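Local coordinates for probable leucine/isoleucine/valine-binding protein (Rhodopirellula baltica, PDB 4KV7) that probably binds leucine, isoleucine, valine or a related small ligand as a periplasmic binding protein, though its function has not been established, at residues P228-I233 with Q257-D262; D205-L210 with I233-M238. The protein carries 1 engineered substitution. All coordinates share one frame; numbering follows the deposited sequence.

Interaction 1: P228-I233 with Q257-D262; sequences PCSKLI and QRSLGD
Leu260 lays its forked side chain against Ser230 and Ile233 of helix 226-238, and its course shows how one branched residue can knit two helices together. Its CG stands anti to the carbonyl carbon, beside the backbone N (chi1 -76°), which sets the fork against that helix. From CB the chain reaches CG, which lies 4.0 Å from Ser230 CB, so the fork opens beside the serine. One branch, CD2, turns back to the helix backbone and stops 3.5 Å from Ser230 O. The other, CD1, runs one turn further along to Ile233, where it meets CD1 of that isoleucine at 3.7 Å and also touches its CG2; the two side chains cross at about a right angle. One turn of helix 226-238 thus offers a serine and an isoleucine to the two arms of a single leucine. In the conformer described here Ser230 OG is hydrogen-bonded to Tyr226 O and comes within 3.3 Å of Ser259 OG, a distance that depends on a side chain with a second position. Cutting Leu260 back to an alanine would probably open a gap beside Ser230 and leave Ile233 CD1 without its apolar partner from 257-262. Helices 226-238 and 253-260 follow the neighbouring parallel strands 219-223 and 244-247; Ile233 also rests on Met222 and Phe245 of those strands, and both it and Leu260 touch Ile267.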
ATOM      1  N   PRO A 228       8.673 -13.763  -0.090  1.00 10.38           N
ATOM      2  CA  PRO A 228       8.357 -14.868  -0.993  1.00 11.23           C
ATOM      3  C   PRO A 228       8.540 -14.486  -2.456  1.00 10.25           C
ATOM      4  O   PRO A 228       8.925 -15.351  -3.244  1.00 11.78           O
ATOM      5  CB  PRO A 228       6.892 -15.192  -0.666  1.00 11.92           C
ATOM      6  CG  PRO A 228       6.354 -13.956  -0.054  1.00 11.64           C
ATOM      7  CD  PRO A 228       7.494 -13.359   0.698  1.00 11.12           C
ATOM      8  N   CYS A 229       8.292 -13.234  -2.828  1.00  9.69           N
ATOM      9  CA  CYS A 229       8.503 -12.837  -4.215  1.00  9.65           C
ATOM     10  C   CYS A 229       9.975 -12.899  -4.602  1.00 11.80           C
ATOM     11  O   CYS A 229      10.316 -13.334  -5.711  1.00 11.38           O
ATOM     12  CB  CYS A 229       7.911 -11.457  -4.480  1.00 11.35           C
ATOM     13  SG  CYS A 229       6.099 -11.473  -4.492  1.00 11.02           S
ATOM     14  N   SER A 230      10.858 -12.511  -3.687  1.00 11.63           N
ATOM     15  CA  SER A 230      12.289 -12.596  -3.950  0.73 12.09           C
ATOM     16  C   SER A 230      12.716 -14.038  -4.146  1.00 14.40           C
ATOM     17  O   SER A 230      13.493 -14.354  -5.052  1.00 14.52           O
ATOM     18  CB  SER A 230      13.097 -12.001  -2.801  0.73 12.77           C
ATOM     19  OG  SER A 230      12.902 -10.609  -2.710  0.73 13.32           O
ATOM     20  N   LYS A 231      12.228 -14.925  -3.285  1.00 12.99           N
ATOM     21  CA  LYS A 231      12.562 -16.330  -3.402  1.00 14.41           C
ATOM     22  C   LYS A 231      12.036 -16.934  -4.700  1.00 13.82           C
ATOM     23  O   LYS A 231      12.715 -17.714  -5.349  1.00 14.75           O
ATOM     24  CB  LYS A 231      12.034 -17.108  -2.201  1.00 15.04           C
ATOM     25  CG  LYS A 231      12.406 -18.573  -2.258  1.00 16.57           C
ATOM     26  CD  LYS A 231      12.174 -19.281  -0.954  1.00 19.89           C
ATOM     27  CE  LYS A 231      12.414 -20.766  -1.103  1.00 23.91           C
ATOM     28  NZ  LYS A 231      11.968 -21.485   0.113  1.00 28.67           N
ATOM     29  N   LEU A 232      10.815 -16.577  -5.069  1.00 12.81           N
ATOM     30  CA  LEU A 232      10.228 -17.047  -6.314  1.00 12.79           C
ATOM     31  C   LEU A 232      11.099 -16.639  -7.508  1.00 13.36           C
ATOM     32  O   LEU A 232      11.385 -17.451  -8.384  1.00 14.12           O
ATOM     33  CB  LEU A 232       8.804 -16.499  -6.433  1.00 13.12           C
ATOM     34  CG  LEU A 232       7.918 -16.940  -7.605  1.00 13.47           C
ATOM     35  CD1 LEU A 232       8.281 -16.225  -8.895  1.00 15.17           C
ATOM     36  CD2 LEU A 232       7.924 -18.449  -7.795  1.00 15.57           C
ATOM     37  N   ILE A 233      11.503 -15.375  -7.550  1.00 13.42           N
ATOM     38  CA  ILE A 233      12.323 -14.886  -8.654  1.00 15.03           C
ATOM     39  C   ILE A 233      13.676 -15.587  -8.720  1.00 16.41           C
ATOM     40  O   ILE A 233      14.122 -15.984  -9.804  1.00 17.52           O
ATOM     41  CB  ILE A 233      12.482 -13.371  -8.599  1.00 15.28           C
ATOM     42  CG1 ILE A 233      11.138 -12.726  -8.944  1.00 14.31           C
ATOM     43  CG2 ILE A 233      13.566 -12.903  -9.571  1.00 18.18           C
ATOM     44  CD1 ILE A 233      11.045 -11.272  -8.577  1.00 21.50           C
ATOM     45  N   GLN A 257      14.140  -5.025  -4.145  1.00 14.09           N
ATOM     46  CA  GLN A 257      15.408  -4.722  -4.795  1.00 16.69           C
ATOM     47  C   GLN A 257      16.586  -5.010  -3.868  1.00 17.73           C
ATOM     48  O   GLN A 257      17.613  -5.534  -4.301  1.00 19.88           O
ATOM     49  CB  GLN A 257      15.449  -3.270  -5.279  1.00 18.45           C
ATOM     50  CG  GLN A 257      16.783  -2.911  -5.932  1.00 22.78           C
ATOM     51  CD  GLN A 257      16.752  -1.598  -6.685  1.00 23.59           C
ATOM     52  OE1 GLN A 257      15.988  -0.691  -6.349  1.00 24.84           O
ATOM     53  NE2 GLN A 257      17.584  -1.492  -7.719  1.00 26.93           N
ATOM     54  N   ARG A 258      16.437  -4.676  -2.589  1.00 16.53           N
ATOM     55  CA  ARG A 258      17.489  -4.912  -1.609  1.00 19.97           C
ATOM     56  C   ARG A 258      17.776  -6.405  -1.470  1.00 17.58           C
ATOM     57  O   ARG A 258      18.930  -6.814  -1.361  1.00 20.41           O
ATOM     58  CB  ARG A 258      17.097  -4.307  -0.257  1.00 18.98           C
ATOM     59  CG  ARG A 258      18.142  -4.370   0.837  1.00 29.75           C
ATOM     60  CD  ARG A 258      17.585  -3.744   2.117  1.00 32.24           C
ATOM     61  NE  ARG A 258      16.556  -2.745   1.820  1.00 34.09           N
ATOM     62  CZ  ARG A 258      15.307  -2.783   2.282  1.00 31.95           C
ATOM     63  NH1 ARG A 258      14.916  -3.771   3.079  1.00 34.74           N
ATOM     64  NH2 ARG A 258      14.448  -1.831   1.948  1.00 32.53           N
ATOM     65  N   SER A 259      16.730  -7.221  -1.478  1.00 17.94           N
ATOM     66  CA  SER A 259      16.897  -8.661  -1.326  1.00 18.16           C
ATOM     67  C   SER A 259      17.521  -9.302  -2.561  1.00 18.34           C
ATOM     68  O   SER A 259      18.375 -10.181  -2.448  1.00 20.07           O
ATOM     69  CB  SER A 259      15.549  -9.320  -1.026  1.00 18.23           C
ATOM     70  OG  SER A 259      15.704 -10.731  -0.951  1.00 22.06           O
ATOM     71  N   LEU A 260      17.091  -8.862  -3.739  1.00 18.21           N
ATOM     72  CA  LEU A 260      17.495  -9.513  -4.981  1.00 17.94           C
ATOM     73  C   LEU A 260      18.769  -8.976  -5.606  1.00 20.43           C
ATOM     74  O   LEU A 260      19.418  -9.679  -6.383  1.00 21.37           O
ATOM     75  CB  LEU A 260      16.378  -9.413  -6.018  1.00 17.66           C
ATOM     76  CG  LEU A 260      15.196 -10.348  -5.807  1.00 16.30           C
ATOM     77  CD1 LEU A 260      14.102 -10.016  -6.806  1.00 15.76           C
ATOM     78  CD2 LEU A 260      15.635 -11.792  -5.950  1.00 17.81           C
ATOM     79  N   GLY A 261      19.125  -7.733  -5.286  1.00 18.99           N
ATOM     80  CA  GLY A 261      20.267  -7.093  -5.917  1.00 22.29           C
ATOM     81  C   GLY A 261      20.128  -7.045  -7.429  1.00 24.10           C
ATOM     82  O   GLY A 261      19.087  -6.637  -7.947  1.00 24.43           O
ATOM     83  N   ASP A 262      21.165  -7.489  -8.136  1.00 27.70           N
ATOM     84  CA  ASP A 262      21.176  -7.500  -9.600  1.00 26.69           C
ATOM     85  C   ASP A 262      20.009  -8.278 -10.213  1.00 23.50           C
ATOM     86  O   ASP A 262      19.605  -8.018 -11.345  1.00 24.71           O
ATOM     87  CB  ASP A 262      22.499  -8.084 -10.119  1.00 30.99           C
ATOM     88  CG  ASP A 262      23.701  -7.248  -9.726  1.00 37.61           C
ATOM     89  OD1 ASP A 262      23.549  -6.014  -9.607  1.00 45.27           O
ATOM     90  OD2 ASP A 262      24.794  -7.824  -9.537  1.00 42.76           O
TER

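Interaction 2: D205-L210 with I233-M238; sequences DGLADL and IRMARM
Leu207 extends its CG anti to the backbone N (chi1 176°), which carries the fork of the side chain across to helix 226-238, while Met235, modelled as selenomethionine, sets CG beside its own backbone N (chi1 -72°) and then bends at chi3 (25°) so that its methyl end comes round to the leucine. The setting is the alpha/beta lobe of a periplasmic binding protein, in which helices alternate with parallel strands: helix 204-211 leads into strand 219-223, and helix 226-238 follows that strand. The contact therefore joins the helices before and after one strand, and it rests on a single leucine set against two consecutive residues. Leu207 CD2 fits into the bend of Met235, lying 3.6 Å from Met235 CE and 3.8 Å from Met235 CB, so both ends of the selenomethionine side chain close on one methyl group. Leu207 CD2 is also 3.8 Å from the backbone at Ala236 N. The interface is purely apolar at its side chains, and its burial is uneven: Leu207 and Ala236 are buried, whereas Met235 is partly exposed. On the sheet side, Ala236 touches Phe245 of strand 244-247, and Leu210, one turn after Leu207, packs on Val220 of strand 219-223, so both helices also lie against the sheet. The small side chain of Ala236 lets the leucine come close to the helix backbone: Leu207 CD1 is 4.1 Å from Ala236 CB and equally far from Ala236 CA.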
ATOM      1  N   ASP A 205       5.827 -24.925  -4.846  1.00 16.06           N
ATOM      2  CA  ASP A 205       4.625 -25.442  -5.500  1.00 17.41           C
ATOM      3  C   ASP A 205       4.063 -24.435  -6.491  1.00 17.57           C
ATOM      4  O   ASP A 205       3.648 -24.807  -7.594  1.00 17.54           O
ATOM      5  CB  ASP A 205       3.549 -25.812  -4.470  1.00 22.36           C
ATOM      6  CG  ASP A 205       3.867 -27.088  -3.717  1.00 31.13           C
ATOM      7  OD1 ASP A 205       4.794 -27.819  -4.126  1.00 27.09           O
ATOM      8  OD2 ASP A 205       3.174 -27.368  -2.717  1.00 35.96           O
ATOM      9  N   GLY A 206       4.049 -23.163  -6.106  1.00 15.45           N
ATOM     10  CA  GLY A 206       3.544 -22.121  -6.980  1.00 15.57           C
ATOM     11  C   GLY A 206       4.383 -21.957  -8.230  1.00 13.57           C
ATOM     12  O   GLY A 206       3.851 -21.762  -9.328  1.00 14.72           O
ATOM     13  N   LEU A 207       5.701 -22.038  -8.081  1.00 14.24           N
ATOM     14  CA  LEU A 207       6.581 -21.977  -9.245  1.00 14.74           C
ATOM     15  C   LEU A 207       6.327 -23.144 -10.196  1.00 15.45           C
ATOM     16  O   LEU A 207       6.253 -22.961 -11.417  1.00 16.06           O
ATOM     17  CB  LEU A 207       8.049 -21.947  -8.821  1.00 16.04           C
ATOM     18  CG  LEU A 207       9.051 -21.982  -9.978  1.00 16.47           C
ATOM     19  CD1 LEU A 207       8.862 -20.807 -10.914  1.00 18.31           C
ATOM     20  CD2 LEU A 207      10.475 -22.016  -9.434  1.00 21.48           C
ATOM     21  N   ALA A 208       6.191 -24.345  -9.646  1.00 15.83           N
ATOM     22  CA  ALA A 208       5.952 -25.532 -10.461  1.00 17.35           C
ATOM     23  C   ALA A 208       4.658 -25.395 -11.260  1.00 16.68           C
ATOM     24  O   ALA A 208       4.603 -25.782 -12.427  1.00 17.96           O
ATOM     25  CB  ALA A 208       5.919 -26.781  -9.595  1.00 18.65           C
ATOM     26  N   ASP A 209       3.626 -24.828 -10.640  1.00 16.55           N
ATOM     27  CA  ASP A 209       2.355 -24.597 -11.332  1.00 17.35           C
ATOM     28  C   ASP A 209       2.515 -23.653 -12.520  1.00 16.09           C
ATOM     29  O   ASP A 209       1.945 -23.894 -13.582  1.00 19.69           O
ATOM     30  CB  ASP A 209       1.291 -24.060 -10.368  1.00 19.82           C
ATOM     31  CG  ASP A 209       0.714 -25.141  -9.477  1.00 21.58           C
ATOM     32  OD1 ASP A 209       0.901 -26.333  -9.789  1.00 25.81           O
ATOM     33  OD2 ASP A 209       0.066 -24.798  -8.467  1.00 27.08           O
ATOM     34  N   LEU A 210       3.287 -22.586 -12.356  1.00 15.04           N
ATOM     35  CA  LEU A 210       3.547 -21.687 -13.469  1.00 14.86           C
ATOM     36  C   LEU A 210       4.343 -22.381 -14.570  1.00 16.67           C
ATOM     37  O   LEU A 210       4.033 -22.241 -15.755  1.00 17.45           O
ATOM     38  CB  LEU A 210       4.292 -20.449 -12.992  1.00 15.58           C
ATOM     39  CG  LEU A 210       3.490 -19.551 -12.052  1.00 14.49           C
ATOM     40  CD1 LEU A 210       4.408 -18.489 -11.477  1.00 17.35           C
ATOM     41  CD2 LEU A 210       2.328 -18.926 -12.805  1.00 15.43           C
ATOM     42  N   ILE A 233      11.503 -15.375  -7.550  1.00 13.42           N
ATOM     43  CA  ILE A 233      12.323 -14.886  -8.654  1.00 15.03           C
ATOM     44  C   ILE A 233      13.676 -15.587  -8.720  1.00 16.41           C
ATOM     45  O   ILE A 233      14.122 -15.984  -9.804  1.00 17.52           O
ATOM     46  CB  ILE A 233      12.482 -13.371  -8.599  1.00 15.28           C
ATOM     47  CG1 ILE A 233      11.138 -12.726  -8.944  1.00 14.31           C
ATOM     48  CG2 ILE A 233      13.566 -12.903  -9.571  1.00 18.18           C
ATOM     49  CD1 ILE A 233      11.045 -11.272  -8.577  1.00 21.50           C
ATOM     50  N   ARG A 234      14.321 -15.772  -7.570  1.00 15.17           N
ATOM     51  CA  ARG A 234      15.588 -16.491  -7.528  1.00 17.42           C
ATOM     52  C   ARG A 234      15.421 -17.910  -8.048  1.00 16.45           C
ATOM     53  O   ARG A 234      16.234 -18.396  -8.835  1.00 18.34           O
ATOM     54  CB  ARG A 234      16.142 -16.545  -6.100  1.00 19.69           C
ATOM     55  CG  ARG A 234      16.784 -15.254  -5.633  1.00 20.96           C
ATOM     56  CD  ARG A 234      17.586 -15.452  -4.352  1.00 23.51           C
ATOM     57  NE  ARG A 234      18.111 -14.184  -3.850  1.00 28.22           N
ATOM     58  CZ  ARG A 234      19.253 -13.632  -4.247  1.00 30.05           C
ATOM     59  NH1 ARG A 234      20.011 -14.233  -5.157  1.00 35.55           N
ATOM     60  NH2 ARG A 234      19.641 -12.471  -3.730  1.00 30.23           N
HETATM   61  N   MSE A 235      14.366 -18.578  -7.592  1.00 16.07           N
HETATM   62  CA  MSE A 235      14.121 -19.963  -7.979  1.00 17.54           C
HETATM   63  C   MSE A 235      13.712 -20.111  -9.432  1.00 17.24           C
HETATM   64  O   MSE A 235      14.086 -21.082 -10.092  1.00 19.05           O
HETATM   65  CB  MSE A 235      13.069 -20.585  -7.074  1.00 18.47           C
HETATM   66  CG  MSE A 235      13.593 -20.850  -5.689  1.00 22.64           C
HETATM   67 SE   MSE A 235      12.397 -21.955  -4.638  1.00 46.76          SE
HETATM   68  CE  MSE A 235      11.481 -22.857  -6.044  1.00 16.51           C
ATOM     69  N   ALA A 236      12.937 -19.159  -9.925  1.00 16.59           N
ATOM     70  CA  ALA A 236      12.569 -19.157 -11.333  1.00 16.68           C
ATOM     71  C   ALA A 236      13.831 -19.133 -12.185  1.00 20.32           C
ATOM     72  O   ALA A 236      13.989 -19.944 -13.092  1.00 19.30           O
ATOM     73  CB  ALA A 236      11.695 -17.956 -11.640  1.00 16.21           C
ATOM     74  N   ARG A 237      14.739 -18.211 -11.876  1.00 22.03           N
ATOM     75  CA  ARG A 237      15.947 -18.059 -12.677  1.00 25.61           C
ATOM     76  C   ARG A 237      16.846 -19.306 -12.581  1.00 22.97           C
ATOM     77  O   ARG A 237      17.503 -19.680 -13.555  1.00 26.05           O
ATOM     78  CB  ARG A 237      16.680 -16.750 -12.326  1.00 28.39           C
ATOM     79  CG  ARG A 237      15.793 -15.486 -12.452  1.00 35.95           C
ATOM     80  CD  ARG A 237      16.603 -14.193 -12.642  1.00 34.82           C
ATOM     81  NE  ARG A 237      15.836 -12.986 -12.318  1.00 36.16           N
ATOM     82  CZ  ARG A 237      15.025 -12.354 -13.165  1.00 31.45           C
ATOM     83  NH1 ARG A 237      14.377 -11.264 -12.777  1.00 37.77           N
ATOM     84  NH2 ARG A 237      14.857 -12.811 -14.399  1.00 35.76           N
HETATM   85  N   MSE A 238      16.836 -19.973 -11.426  1.00 21.93           N
HETATM   86  CA  MSE A 238      17.563 -21.232 -11.248  1.00 27.68           C
HETATM   87  C   MSE A 238      16.914 -22.369 -12.036  1.00 22.71           C
HETATM   88  O   MSE A 238      17.590 -23.309 -12.450  1.00 26.68           O
HETATM   89  CB  MSE A 238      17.628 -21.623  -9.766  1.00 24.78           C
HETATM   90  CG  MSE A 238      18.371 -20.636  -8.875  1.00 33.26           C
HETATM   91 SE   MSE A 238      20.303 -20.702  -9.051  0.33 43.34          SE
HETATM   92  CE  MSE A 238      20.568 -22.544  -8.482  1.00 39.77           C
TER

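How the interactions relate
Helix 226-238 is the element common to interaction 1 and interaction 2, whose centres lie 12 Å apart in the lobe built on the seven-stranded mixed sheet. Along the chain the order is 205-210, 228-233, 233-238 and 257-262, so three successive helices are joined pairwise through the middle one, with Ile233 in both of its segments. The contacts also touch directly: Arg234 NH2 makes a probable hydrogen bond to Ser259 O at 2.9 Å, and Leu232 CD2 packs on Leu207 CB. Together they link three neighbouring helices, of which 204-211 and 226-238 also touch the sheet, an instance of how alternating strands and helices build one lobe of a periplasmic binding protein.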